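Local coordinates for protein predicted acetamidase/formamidase (Thermoanaerobacter tengcongensis, PDB 3TKK) that probably hydrolyses carbon-nitrogen bonds in linear amides, as its acetamidase/formamidase relatives do, and binds zinc and calcium ions, at residues G29-V34 with K80-E85; Q43-E48 with A87-L92; N157-L162 with V278-K283; L217-V222 with V245-E250; I275-V278 with K283-R286. All coordinates share one frame; numbering follows the deposited sequence.

Overall arrangement
Two of the five contacts, 3 and 5, lie at the metal centre, and the other three stand farther off. Contact 3 supplies two of the three protein ligands of the calcium ion, Asn157 and Asp159, with zinc about 4 Å from the side chain of Asp159. Contact 5, the hairpin of 275-278 and 283-286, lies only about 5 Å away between centres, shares Val278 and Lys283 with contact 3, and is tied to it where Thr160 OG1 meets Ser276 OG at 2.7 Å. Contact 4 touches contact 3 through Leu162 on Val222 and Met158 on Pro220. Contacts 1, 4 and 5 all reach the large mixed sheet. Contact 2, about 22 Å from contact 3 between centres, approaches the zinc side: the side chain of Val91 is about 9 Å from the zinc ion.

Contact 1. Residues G29-V34 with K80-E85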
# COMPACT_ATOMS: atom_id res chain seq x y z
N GLY A 29 23.32 -12.32 -19.64
CA GLY A 29 23.33 -11.25 -20.64
C GLY A 29 22.41 -11.55 -21.81
O GLY A 29 22.22 -10.70 -22.70
N ASP A 30 21.92 -12.79 -21.89
CA ASP A 30 21.15 -13.20 -23.12
C ASP A 30 19.72 -12.66 -22.92
O ASP A 30 19.26 -12.49 -21.75
CB ASP A 30 21.01 -14.74 -23.21
CG ASP A 30 22.22 -15.40 -23.81
OD1 ASP A 30 23.02 -14.74 -24.40
OD2 ASP A 30 22.37 -16.63 -23.63
N GLU A 31 19.01 -12.49 -24.04
CA GLU A 31 17.65 -12.03 -24.00
C GLU A 31 16.73 -13.20 -24.37
O GLU A 31 17.13 -14.02 -25.14
CB GLU A 31 17.49 -10.96 -25.07
CG GLU A 31 17.82 -9.55 -24.59
CD GLU A 31 17.42 -8.45 -25.59
OE1 GLU A 31 17.37 -8.64 -26.82
OE2 GLU A 31 17.13 -7.38 -25.14
N LEU A 32 15.50 -13.20 -23.89
CA LEU A 32 14.45 -14.09 -24.36
C LEU A 32 13.13 -13.36 -24.60
O LEU A 32 12.74 -12.62 -23.72
CB LEU A 32 14.14 -15.15 -23.28
CG LEU A 32 15.28 -16.13 -23.09
CD1 LEU A 32 16.07 -15.88 -21.74
CD2 LEU A 32 14.69 -17.56 -23.08
N GLU A 33 12.38 -13.74 -25.65
CA GLU A 33 10.96 -13.41 -25.77
C GLU A 33 10.21 -14.62 -25.37
O GLU A 33 10.36 -15.73 -26.01
CB GLU A 33 10.52 -13.09 -27.23
CG GLU A 33 11.38 -12.09 -27.89
CD GLU A 33 10.76 -11.52 -29.24
OE1 GLU A 33 9.49 -11.51 -29.37
OE2 GLU A 33 11.53 -11.05 -30.15
N VAL A 34 9.47 -14.45 -24.28
CA VAL A 34 8.88 -15.55 -23.60
C VAL A 34 7.35 -15.49 -23.81
O VAL A 34 6.71 -14.53 -23.37
CB VAL A 34 9.20 -15.50 -22.15
CG1 VAL A 34 8.59 -16.74 -21.35
CG2 VAL A 34 10.77 -15.58 -21.87
N LYS A 80 15.61 -8.27 -16.33
CA LYS A 80 15.16 -6.97 -16.81
C LYS A 80 13.94 -7.23 -17.69
O LYS A 80 14.07 -7.87 -18.79
CB LYS A 80 16.32 -6.33 -17.60
CG LYS A 80 15.96 -4.93 -18.09
CD LYS A 80 17.17 -4.24 -18.87
CE LYS A 80 18.42 -3.99 -18.02
NZ LYS A 80 19.02 -5.32 -17.65
N ILE A 81 12.76 -6.66 -17.29
CA ILE A 81 11.52 -6.72 -18.09
C ILE A 81 11.54 -5.53 -19.12
O ILE A 81 11.34 -4.37 -18.74
CB ILE A 81 10.31 -6.59 -17.21
CG1 ILE A 81 10.39 -7.63 -16.02
CG2 ILE A 81 9.03 -6.86 -18.10
CD1 ILE A 81 10.66 -9.01 -16.57
N LYS A 82 11.75 -5.85 -20.38
CA LYS A 82 11.86 -4.81 -21.41
C LYS A 82 10.55 -4.54 -22.07
O LYS A 82 10.22 -3.43 -22.28
CB LYS A 82 12.94 -5.25 -22.39
CG LYS A 82 14.34 -5.31 -21.69
CD LYS A 82 15.38 -5.33 -22.78
CE LYS A 82 16.75 -5.74 -22.23
NZ LYS A 82 17.76 -5.58 -23.36
N LYS A 83 9.80 -5.55 -22.45
CA LYS A 83 8.51 -5.33 -23.06
C LYS A 83 7.51 -6.34 -22.65
O LYS A 83 7.84 -7.51 -22.53
CB LYS A 83 8.60 -5.51 -24.56
CG LYS A 83 8.68 -4.25 -25.28
CD LYS A 83 8.26 -4.58 -26.67
CE LYS A 83 9.25 -5.62 -27.30
NZ LYS A 83 10.10 -4.86 -28.36
N ILE A 84 6.26 -5.93 -22.55
CA ILE A 84 5.22 -6.95 -22.30
C ILE A 84 4.13 -6.73 -23.38
O ILE A 84 3.56 -5.63 -23.45
CB ILE A 84 4.60 -6.75 -20.92
CG1 ILE A 84 5.63 -6.96 -19.83
CG2 ILE A 84 3.44 -7.69 -20.55
CD1 ILE A 84 4.95 -6.78 -18.42
N GLU A 85 3.81 -7.73 -24.20
CA GLU A 85 2.65 -7.58 -25.05
C GLU A 85 1.52 -8.46 -24.64
O GLU A 85 1.78 -9.59 -24.12
CB GLU A 85 3.06 -7.77 -26.53
CG GLU A 85 4.14 -6.73 -26.89
CD GLU A 85 5.05 -7.14 -28.10
OE1 GLU A 85 6.26 -6.73 -28.14
OE2 GLU A 85 4.55 -7.86 -29.01
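In the large mixed beta sheet, Glu31 and Lys82 form a salt bridge between strands that are not direct neighbours: strand 203-212 runs between 31-36 and 76-86 and is antiparallel to both. The backbones therefore stay well apart, the nearest CA pair being Glu31 and Lys80 at 9.1 Å, and two long side chains span the gap over one sheet face. Lys82 leaves its strand toward the partner with its chain stretched out from CG to NZ, while Glu31, extended beyond CG, comes to it at about a right angle. Lys82 and Lys83 both face Leu206 of the intervening strand, a classic beta bulge. Lys82 NZ is also paired with Glu208 of that strand, so one ammonium group is gripped by acids from two strands and links three in a row. The pair joins strands 31-36 and 76-86 across 203-212 at the surface, away from the metal sites. CG of Glu31 lies beside its backbone N (chi1 -88°), and from there the chain runs out to the lysine. The bond goes from Lys82 NZ to Glu31 OE2 at 2.6 Å, meeting that oxygen on its anti side, 22° out of the carboxylate plane.

Contact 2. Residues Q43-E48 with A87-L92; sequences QIQSNE and AEKGVL
Ile44 and Val91 supply the apolar half of this contact, in which the loop segment 43-48 lies against strand 89-95. Their branches cross at about a right angle, Ile44 CG2 lying 4.0 Å from Val91 CG1. The second methyl of the valine is turned to the loop backbone, and Val91 CG2 rests 3.4 Å from the carbonyl O of Ile44. Both methyls reach the loop because CG1 of Val91 points opposite its backbone N (chi1 -179°), which leaves CG2 beside that N.

The polar half belongs to Lys89. Its CG sits between backbone N and carbonyl carbon (chi1 84°), and two bends farther along the chain fold the ammonium group back over Gln45. There Lys89 NZ lies 3.4 Å from Gln45 CA and makes a weak hydrogen bond of 3.5 Å to Gln45 O. The ammonium group thus lies against the loop backbone, held there by one weak bond. A serine in place of Lys89 would probably leave the carbonyl O of Gln45 without this partner and uncover the CA and CB of that residue.

Within the loop, Ser46 OG donates to Asn47 O at 3.3 Å, from above the carbonyl plane.

Around the contact, strand 108-116 pairs with 89-95 in a small antiparallel sheet: it takes Ile44 against Ser110 and Val112, and Val112 N is hydrogen-bonded by Asn47 OD1. The backbone of Val91 is hydrogen-bonded to that of the zinc ligand Glu200.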
# COMPACT_ATOMS: atom_id res chain seq x y z
N GLN A 43 -8.24 -21.55 -21.01
CA GLN A 43 -9.43 -22.42 -21.02
C GLN A 43 -10.79 -21.67 -21.12
O GLN A 43 -11.82 -22.28 -21.41
CB GLN A 43 -9.43 -23.36 -19.80
CG GLN A 43 -8.38 -24.46 -19.90
CD GLN A 43 -8.41 -25.37 -18.67
OE1 GLN A 43 -7.81 -25.07 -17.63
NE2 GLN A 43 -9.13 -26.49 -18.78
N ILE A 44 -10.76 -20.35 -20.85
CA ILE A 44 -11.90 -19.44 -21.08
C ILE A 44 -11.54 -18.46 -22.19
O ILE A 44 -10.80 -17.48 -21.98
CB ILE A 44 -12.28 -18.58 -19.83
CG1 ILE A 44 -12.62 -19.46 -18.59
CG2 ILE A 44 -13.42 -17.56 -20.19
CD1 ILE A 44 -13.39 -18.65 -17.51
N GLN A 45 -12.06 -18.72 -23.38
CA GLN A 45 -11.79 -17.91 -24.54
C GLN A 45 -13.03 -17.13 -24.93
O GLN A 45 -12.98 -16.19 -25.73
CB GLN A 45 -11.37 -18.82 -25.71
CG GLN A 45 -9.99 -19.39 -25.51
CD GLN A 45 -9.89 -20.68 -26.20
OE1 GLN A 45 -9.41 -21.66 -25.63
NE2 GLN A 45 -10.39 -20.73 -27.42
N SER A 46 -14.17 -17.54 -24.38
CA SER A 46 -15.43 -16.92 -24.73
C SER A 46 -16.37 -17.06 -23.54
O SER A 46 -16.13 -17.87 -22.64
CB SER A 46 -16.02 -17.59 -25.98
OG SER A 46 -17.40 -17.32 -26.08
N ASN A 47 -17.43 -16.26 -23.53
CA ASN A 47 -18.49 -16.45 -22.56
C ASN A 47 -19.46 -17.54 -22.96
O ASN A 47 -19.08 -18.57 -23.54
CB ASN A 47 -19.27 -15.14 -22.36
CG ASN A 47 -18.52 -14.12 -21.47
OD1 ASN A 47 -18.02 -13.09 -21.96
ND2 ASN A 47 -18.46 -14.38 -20.15
N GLU A 48 -20.72 -17.25 -22.69
CA GLU A 48 -21.74 -18.25 -22.84
C GLU A 48 -21.19 -19.47 -22.08
O GLU A 48 -21.04 -19.43 -20.85
CB GLU A 48 -21.97 -18.56 -24.33
CG GLU A 48 -23.25 -19.36 -24.67
CD GLU A 48 -23.02 -20.44 -25.74
OE1 GLU A 48 -21.83 -20.68 -26.08
OE2 GLU A 48 -24.00 -21.06 -26.24
N ALA A 87 -2.44 -10.23 -25.22
CA ALA A 87 -3.45 -10.59 -26.21
C ALA A 87 -4.61 -9.58 -26.27
O ALA A 87 -4.78 -8.75 -25.35
CB ALA A 87 -3.92 -11.94 -26.07
N GLU A 88 -5.38 -9.62 -27.36
CA GLU A 88 -6.51 -8.67 -27.57
C GLU A 88 -7.79 -9.03 -26.82
O GLU A 88 -8.81 -8.34 -26.94
CB GLU A 88 -6.77 -8.46 -29.09
CG GLU A 88 -6.92 -9.72 -29.69
CD GLU A 88 -7.17 -9.67 -31.19
OE1 GLU A 88 -8.30 -9.28 -31.60
OE2 GLU A 88 -6.22 -10.02 -31.94
N LYS A 89 -7.77 -10.11 -26.07
CA LYS A 89 -8.87 -10.30 -25.13
C LYS A 89 -8.34 -10.78 -23.78
O LYS A 89 -7.21 -11.21 -23.71
CB LYS A 89 -9.88 -11.28 -25.63
CG LYS A 89 -9.55 -12.70 -25.35
CD LYS A 89 -10.31 -13.51 -26.45
CE LYS A 89 -9.51 -14.77 -26.80
NZ LYS A 89 -9.52 -15.68 -25.64
N GLY A 90 -9.13 -10.60 -22.70
CA GLY A 90 -8.70 -11.12 -21.37
C GLY A 90 -9.90 -11.57 -20.57
O GLY A 90 -11.02 -11.42 -21.01
N VAL A 91 -9.69 -12.10 -19.39
CA VAL A 91 -10.81 -12.62 -18.66
C VAL A 91 -10.75 -12.06 -17.26
O VAL A 91 -9.64 -11.96 -16.70
CB VAL A 91 -10.63 -14.13 -18.54
CG1 VAL A 91 -11.82 -14.77 -17.80
CG2 VAL A 91 -10.51 -14.74 -20.04
N LEU A 92 -11.93 -11.74 -16.69
CA LEU A 92 -12.08 -11.29 -15.34
C LEU A 92 -12.85 -12.43 -14.69
O LEU A 92 -13.83 -12.95 -15.32
CB LEU A 92 -12.97 -10.02 -15.29
CG LEU A 92 -12.12 -8.91 -15.88
CD1 LEU A 92 -12.96 -7.78 -16.30
CD2 LEU A 92 -11.17 -8.52 -14.72

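Contact 3. Residues N157-L162 with V278-K283; sequences NMDTTL and VVDPLK. With CA (calcium ion), chain G.
Two carboxylate oxygens, Asp159 OD2 and Asp280 OD2, stand only 2.8 Å apart at the edge of a calcium site, their carboxylate planes turned 61° from each other. The Asp159 oxygen is at the same time a metal ligand. Asp159 clasps the calcium ion with both oxygens, OD1 at 2.3 Å and OD2 at 2.6 Å. Asn157 adds its OD1 at 2.3 Å, brought there by a side chain whose CG is trans to the backbone N (chi1 -170°).

Asp280 works from the second shell. One calcium-bound water accepts from Asn157 ND2 at 2.8 Å and donates to Asp280 OD1 at 2.7 Å, so that it is held by metal, amide and carboxylate together. Asn157 ND2 also comes near Asp280 directly, but is badly aimed for a hydrogen bond, and the amide spends another bond on the carbonyl of Gly149. Asp280 is itself positioned through its backbone N, which is bonded to Gln277 OE1. An alanine here in place of the aspartate would probably deprive that water of its acceptor, leaving it freer to turn on the metal.

Asp184 and two more waters complete a seven-coordinate, all-oxygen shell, which suits calcium. Asp184 also binds the zinc ion, alongside His186, Glu200 and Cys39, the last oxidised to the sulfinic acid. The loop 157-162 thus supplies ligands to the calcium of a zinc-calcium pair that shares Asp184, consistent with a metal-dependent amide hydrolase centre.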
# COMPACT_ATOMS: atom_id res chain seq x y z
N ASN A 157 3.83 -16.58 -7.46
CA ASN A 157 2.57 -15.81 -7.76
C ASN A 157 2.51 -14.63 -6.78
O ASN A 157 1.71 -14.58 -5.82
CB ASN A 157 1.37 -16.70 -7.48
CG ASN A 157 0.06 -16.10 -7.97
OD1 ASN A 157 0.01 -15.20 -8.78
ND2 ASN A 157 -1.04 -16.64 -7.44
N MET A 158 3.34 -13.68 -7.05
CA MET A 158 3.46 -12.50 -6.22
C MET A 158 2.48 -11.35 -6.60
O MET A 158 2.38 -10.42 -5.82
CB MET A 158 4.88 -11.95 -6.33
CG MET A 158 5.99 -12.87 -5.99
SD MET A 158 7.63 -12.09 -6.04
CE MET A 158 7.88 -12.27 -7.79
N ASP A 159 1.87 -11.38 -7.82
CA ASP A 159 0.84 -10.42 -8.30
C ASP A 159 1.21 -9.04 -7.83
O ASP A 159 0.41 -8.30 -7.17
CB ASP A 159 -0.59 -10.77 -7.89
CG ASP A 159 -1.15 -12.01 -8.66
OD1 ASP A 159 -0.70 -12.42 -9.76
OD2 ASP A 159 -1.91 -12.76 -8.02
N THR A 160 2.40 -8.64 -8.26
CA THR A 160 2.94 -7.33 -7.96
C THR A 160 2.93 -6.34 -9.13
O THR A 160 3.59 -6.61 -10.15
CB THR A 160 4.38 -7.54 -7.33
OG1 THR A 160 4.24 -8.23 -6.04
CG2 THR A 160 5.02 -6.16 -7.16
N THR A 161 2.24 -5.17 -9.01
CA THR A 161 1.93 -4.34 -10.11
C THR A 161 3.24 -3.72 -10.57
O THR A 161 3.36 -3.37 -11.73
CB THR A 161 1.00 -3.10 -9.64
OG1 THR A 161 1.54 -2.63 -8.38
CG2 THR A 161 -0.57 -3.68 -9.42
N LEU A 162 4.24 -3.61 -9.69
CA LEU A 162 5.51 -3.04 -10.13
C LEU A 162 6.23 -3.87 -11.30
O LEU A 162 7.22 -3.41 -11.81
CB LEU A 162 6.48 -2.92 -8.90
CG LEU A 162 5.97 -2.06 -7.67
CD1 LEU A 162 7.14 -1.98 -6.60
CD2 LEU A 162 5.46 -0.71 -8.26
N VAL A 278 -3.90 -9.71 -1.62
CA VAL A 278 -4.40 -10.36 -0.37
C VAL A 278 -5.28 -11.52 -0.63
O VAL A 278 -5.97 -11.96 0.25
CB VAL A 278 -5.21 -9.33 0.45
CG1 VAL A 278 -4.28 -8.14 0.77
CG2 VAL A 278 -6.39 -8.73 -0.44
N VAL A 279 -5.19 -12.15 -1.78
CA VAL A 279 -6.26 -13.09 -2.01
C VAL A 279 -5.57 -14.48 -2.32
O VAL A 279 -6.27 -15.43 -2.58
CB VAL A 279 -7.05 -12.62 -3.35
CG1 VAL A 279 -7.76 -11.22 -3.19
CG2 VAL A 279 -6.20 -12.59 -4.54
N ASP A 280 -4.23 -14.56 -2.48
CA ASP A 280 -3.61 -15.82 -2.90
C ASP A 280 -3.38 -16.64 -1.61
O ASP A 280 -3.73 -16.23 -0.47
CB ASP A 280 -2.29 -15.64 -3.75
CG ASP A 280 -2.52 -14.82 -5.10
OD1 ASP A 280 -3.59 -15.01 -5.69
OD2 ASP A 280 -1.63 -14.04 -5.59
N PRO A 281 -2.85 -17.87 -1.77
CA PRO A 281 -2.77 -18.71 -0.57
C PRO A 281 -1.87 -18.03 0.51
O PRO A 281 -2.03 -18.22 1.67
CB PRO A 281 -2.08 -19.99 -1.11
CG PRO A 281 -2.53 -20.09 -2.62
CD PRO A 281 -2.49 -18.56 -3.03
N LEU A 282 -0.90 -17.23 0.10
CA LEU A 282 -0.23 -16.35 1.00
C LEU A 282 -0.47 -14.97 0.43
O LEU A 282 -0.67 -14.84 -0.85
CB LEU A 282 1.24 -16.70 0.95
CG LEU A 282 1.78 -18.08 1.28
CD1 LEU A 282 3.42 -18.16 1.26
CD2 LEU A 282 1.24 -18.66 2.68
N LYS A 283 -0.39 -13.93 1.29
CA LYS A 283 -0.49 -12.43 0.85
C LYS A 283 0.90 -11.94 0.64
O LYS A 283 1.84 -12.52 1.18
CB LYS A 283 -1.14 -11.63 2.01
CG LYS A 283 -2.41 -12.55 2.58
CD LYS A 283 -3.25 -11.63 3.38
CE LYS A 283 -4.66 -12.20 3.81
NZ LYS A 283 -4.66 -13.54 3.32
CA CA G . -1.83 -14.46 -9.94
O HOH W 1 -3.42 -15.45 -8.34
O HOH W 2 -4.05 -13.61 -10.72
O HOH W 3 -2.57 -16.74 -10.61

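Contact 4. Residues L217-V222 with V245-E250; sequences LKNPVV and VHDMAE
Lys218 and Asp247 are the nearest CA pair, 7.0 Å apart, where the loop leading into strand 221-223 passes beside one turn of helix 237-255. The helix is regular, its Val245 O and His246 O taking the amides of Ala249 and Glu250. The loop chain is extended at Asn219 before Pro220 and the strand begin. At that CA distance the loop and helix backbones stay apart, and side chains make the junction.

Asn219 and Asp247 both point across and meet at about a right angle. Asn219 ND2 donates to Asp247 OD2 at 2.7 Å, with an N-H...O angle of 151°, on the syn side of the carboxylate. Amide and carboxylate planes are 37° apart, so the two groups are skewed, not coplanar. Asn219 CB also lies close to the same oxygen, 3.4 Å from Asp247 OD2. The other oxygen faces the foot of the preceding side chain, Asp247 OD1 being 3.9 Å from Lys218 CB. From there the lysine bends away, leaving Lys218 NZ at 6.1 Å from Asp247 OD1, beyond direct pairing.

Behind this turn, Met248 packs on Thr230 and Phe287 of the sheet, while Ala249 touches Leu101 of the second subunit.

The amide of Asn219 is used at both ends: the buried asparagine hydrogen-bonds the helix through ND2 and Ser153 through OD1. These two bonds fix the rotation of the amide, and the nearby lysine charge would probably favour an ionised Asp247.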
# COMPACT_ATOMS: atom_id res chain seq x y z
N LEU A 217 20.49 -12.00 -1.17
CA LEU A 217 19.08 -11.60 -0.91
C LEU A 217 18.37 -12.76 -0.19
O LEU A 217 18.73 -13.96 -0.40
CB LEU A 217 18.33 -11.28 -2.21
CG LEU A 217 18.84 -10.05 -2.98
CD1 LEU A 217 18.04 -9.71 -4.21
CD2 LEU A 217 18.74 -8.89 -1.99
N LYS A 218 17.32 -12.45 0.57
CA LYS A 218 16.55 -13.54 1.17
C LYS A 218 15.20 -13.70 0.48
O LYS A 218 14.49 -14.68 0.72
CB LYS A 218 16.27 -13.26 2.67
CG LYS A 218 17.51 -13.31 3.48
CD LYS A 218 18.03 -14.67 3.45
CE LYS A 218 19.23 -14.87 4.38
NZ LYS A 218 19.01 -14.25 5.71
N ASN A 219 14.83 -12.72 -0.32
CA ASN A 219 13.50 -12.60 -0.96
C ASN A 219 13.66 -11.69 -2.14
O ASN A 219 14.68 -11.08 -2.23
CB ASN A 219 12.53 -11.95 -0.01
CG ASN A 219 11.96 -12.90 0.95
OD1 ASN A 219 11.29 -13.79 0.55
ND2 ASN A 219 12.15 -12.70 2.20
N PRO A 220 12.62 -11.54 -3.01
CA PRO A 220 12.90 -10.85 -4.25
C PRO A 220 12.85 -9.41 -3.98
O PRO A 220 12.30 -8.94 -2.94
CB PRO A 220 11.68 -11.20 -5.14
CG PRO A 220 11.31 -12.56 -4.55
CD PRO A 220 11.37 -12.30 -3.10
N VAL A 221 13.38 -8.70 -4.95
CA VAL A 221 13.37 -7.24 -4.90
C VAL A 221 13.02 -6.70 -6.31
O VAL A 221 13.36 -7.34 -7.31
CB VAL A 221 14.82 -6.71 -4.59
CG1 VAL A 221 14.91 -5.11 -4.90
CG2 VAL A 221 15.21 -7.04 -3.15
N VAL A 222 12.24 -5.64 -6.40
CA VAL A 222 11.91 -5.08 -7.75
C VAL A 222 12.41 -3.71 -7.78
O VAL A 222 12.28 -2.91 -6.78
CB VAL A 222 10.38 -5.16 -8.17
CG1 VAL A 222 9.51 -4.66 -7.08
CG2 VAL A 222 10.19 -4.25 -9.53
N VAL A 245 10.14 -5.29 5.40
CA VAL A 245 10.89 -4.24 6.09
C VAL A 245 12.21 -4.73 6.62
O VAL A 245 13.22 -4.08 6.43
CB VAL A 245 10.00 -3.65 7.26
CG1 VAL A 245 10.68 -2.56 8.13
CG2 VAL A 245 8.82 -3.05 6.64
N HIS A 246 12.21 -5.89 7.31
CA HIS A 246 13.45 -6.43 7.78
C HIS A 246 14.46 -6.70 6.68
O HIS A 246 15.67 -6.52 6.93
CB HIS A 246 13.25 -7.73 8.66
CG HIS A 246 12.65 -7.45 10.01
ND1 HIS A 246 13.41 -7.32 11.15
CD2 HIS A 246 11.36 -7.37 10.41
CE1 HIS A 246 12.63 -7.04 12.17
NE2 HIS A 246 11.38 -7.13 11.75
N ASP A 247 14.01 -7.14 5.48
CA ASP A 247 14.92 -7.54 4.45
C ASP A 247 15.53 -6.22 3.94
O ASP A 247 16.72 -6.21 3.67
CB ASP A 247 14.27 -8.33 3.25
CG ASP A 247 13.84 -9.78 3.64
OD1 ASP A 247 14.39 -10.43 4.60
OD2 ASP A 247 12.93 -10.25 2.96
N MET A 248 14.73 -5.16 3.75
CA MET A 248 15.27 -3.87 3.45
C MET A 248 16.22 -3.31 4.52
O MET A 248 17.21 -2.61 4.14
CB MET A 248 14.22 -2.80 3.11
CG MET A 248 14.84 -1.58 2.45
SD MET A 248 15.25 -1.71 0.72
CE MET A 248 13.65 -1.27 -0.08
N ALA A 249 15.91 -3.54 5.82
CA ALA A 249 16.77 -3.03 6.90
C ALA A 249 18.16 -3.76 6.86
O ALA A 249 19.25 -3.19 7.11
CB ALA A 249 16.11 -3.23 8.29
N GLU A 250 18.13 -5.06 6.62
CA GLU A 250 19.37 -5.79 6.45
C GLU A 250 20.20 -5.30 5.21
O GLU A 250 21.43 -5.21 5.30
CB GLU A 250 19.07 -7.32 6.44
CG GLU A 250 20.26 -8.21 6.22
CD GLU A 250 21.08 -8.44 7.49
OE1 GLU A 250 20.75 -7.85 8.57
OE2 GLU A 250 22.08 -9.25 7.41

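Contact 5. Residues I275-V278 with K283-R286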
# COMPACT_ATOMS: atom_id res chain seq x y z
N ILE A 275 0.90 -2.99 -0.54
CA ILE A 275 0.29 -4.26 -0.68
C ILE A 275 0.31 -4.71 -2.15
O ILE A 275 -0.00 -3.90 -3.12
CB ILE A 275 -1.20 -4.17 -0.19
CG1 ILE A 275 -1.28 -4.03 1.36
CG2 ILE A 275 -2.00 -5.47 -0.51
CD1 ILE A 275 -2.69 -3.52 1.79
N SER A 276 0.67 -5.99 -2.32
CA SER A 276 0.60 -6.61 -3.68
C SER A 276 -0.64 -7.36 -3.86
O SER A 276 -1.35 -6.97 -4.75
CB SER A 276 1.82 -7.42 -4.07
OG SER A 276 3.05 -6.57 -4.21
N GLN A 277 -0.94 -8.39 -2.95
CA GLN A 277 -2.18 -9.08 -3.14
C GLN A 277 -2.55 -9.67 -1.84
O GLN A 277 -1.66 -10.08 -1.03
CB GLN A 277 -2.13 -10.25 -4.22
CG GLN A 277 -1.02 -11.28 -4.08
CD GLN A 277 -1.37 -12.31 -3.02
OE1 GLN A 277 -2.59 -12.55 -2.79
NE2 GLN A 277 -0.36 -13.10 -2.60
N VAL A 278 -3.90 -9.71 -1.62
CA VAL A 278 -4.40 -10.36 -0.37
C VAL A 278 -5.28 -11.52 -0.63
O VAL A 278 -5.97 -11.96 0.25
CB VAL A 278 -5.21 -9.33 0.45
CG1 VAL A 278 -4.28 -8.14 0.77
CG2 VAL A 278 -6.39 -8.73 -0.44
N LYS A 283 -0.39 -13.93 1.29
CA LYS A 283 -0.49 -12.43 0.85
C LYS A 283 0.90 -11.94 0.64
O LYS A 283 1.84 -12.52 1.18
CB LYS A 283 -1.14 -11.63 2.01
CG LYS A 283 -2.41 -12.55 2.58
CD LYS A 283 -3.25 -11.63 3.38
CE LYS A 283 -4.66 -12.20 3.81
NZ LYS A 283 -4.66 -13.54 3.32
N THR A 284 1.01 -11.02 -0.30
CA THR A 284 2.27 -10.53 -0.67
C THR A 284 2.21 -8.99 -0.40
O THR A 284 1.26 -8.25 -0.77
CB THR A 284 2.50 -10.79 -2.13
OG1 THR A 284 2.55 -12.19 -2.39
CG2 THR A 284 3.83 -10.18 -2.55
N ALA A 285 3.29 -8.48 0.20
CA ALA A 285 3.45 -7.11 0.48
C ALA A 285 4.78 -6.68 0.05
O ALA A 285 5.64 -7.50 -0.33
CB ALA A 285 3.36 -6.85 2.07
N ARG A 286 4.99 -5.38 0.14
CA ARG A 286 6.25 -4.88 -0.22
C ARG A 286 6.71 -3.72 0.59
O ARG A 286 5.89 -3.08 1.24
CB ARG A 286 6.29 -4.61 -1.69
CG ARG A 286 5.42 -3.57 -2.21
CD ARG A 286 5.25 -3.70 -3.74
NE ARG A 286 4.51 -2.49 -4.13
CZ ARG A 286 3.23 -2.45 -4.52
NH1 ARG A 286 2.59 -3.56 -4.86
NH2 ARG A 286 2.67 -1.26 -4.85
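The beta hairpin of strands 272-277 and 283-290 lies at one edge of the large sheet as counted within this chain, and Ser276, Gln277 and Thr284 meet in it at a classic beta bulge. Ile275 pairs with Ala285 as a non-hydrogen-bonded antiparallel pair, Gln277 with Thr284 as a hydrogen-bonded one, and the register slips by one residue between them. The carbonyl of Thr284 consequently takes two amides, Ser276 N at 2.8 Å and Gln277 N at 3.1 Å, while Thr284 N returns a bond to Gln277 O at 2.9 Å.

Side chains echo the pairing. Gln277 folds back over its partner strand, CG lying between its own N and carbonyl carbon (chi1 52°), and NE2 donates to Thr284 OG1 at 3.1 Å. NE2 of that amide probably also bonds Leu282 O, and the threonine hydroxyl pairs with Ser233. Beside them Ser276 CB packs on Thr284 CG2 at 3.7 Å. On the face of Ile275 and Ala285 lies helix 237-255, and Ile275 meets its own counterpart in the second subunit.

Arg286, extended from CG to NE, brings its guanidinium to Ser276, with NH2 salt-bridged to Asp191. Ser276 OG is also bonded to Thr160; Arg286 NH1 donates to Ser276 OG at 3.1 Å, the oxygen lying in the guanidinium plane.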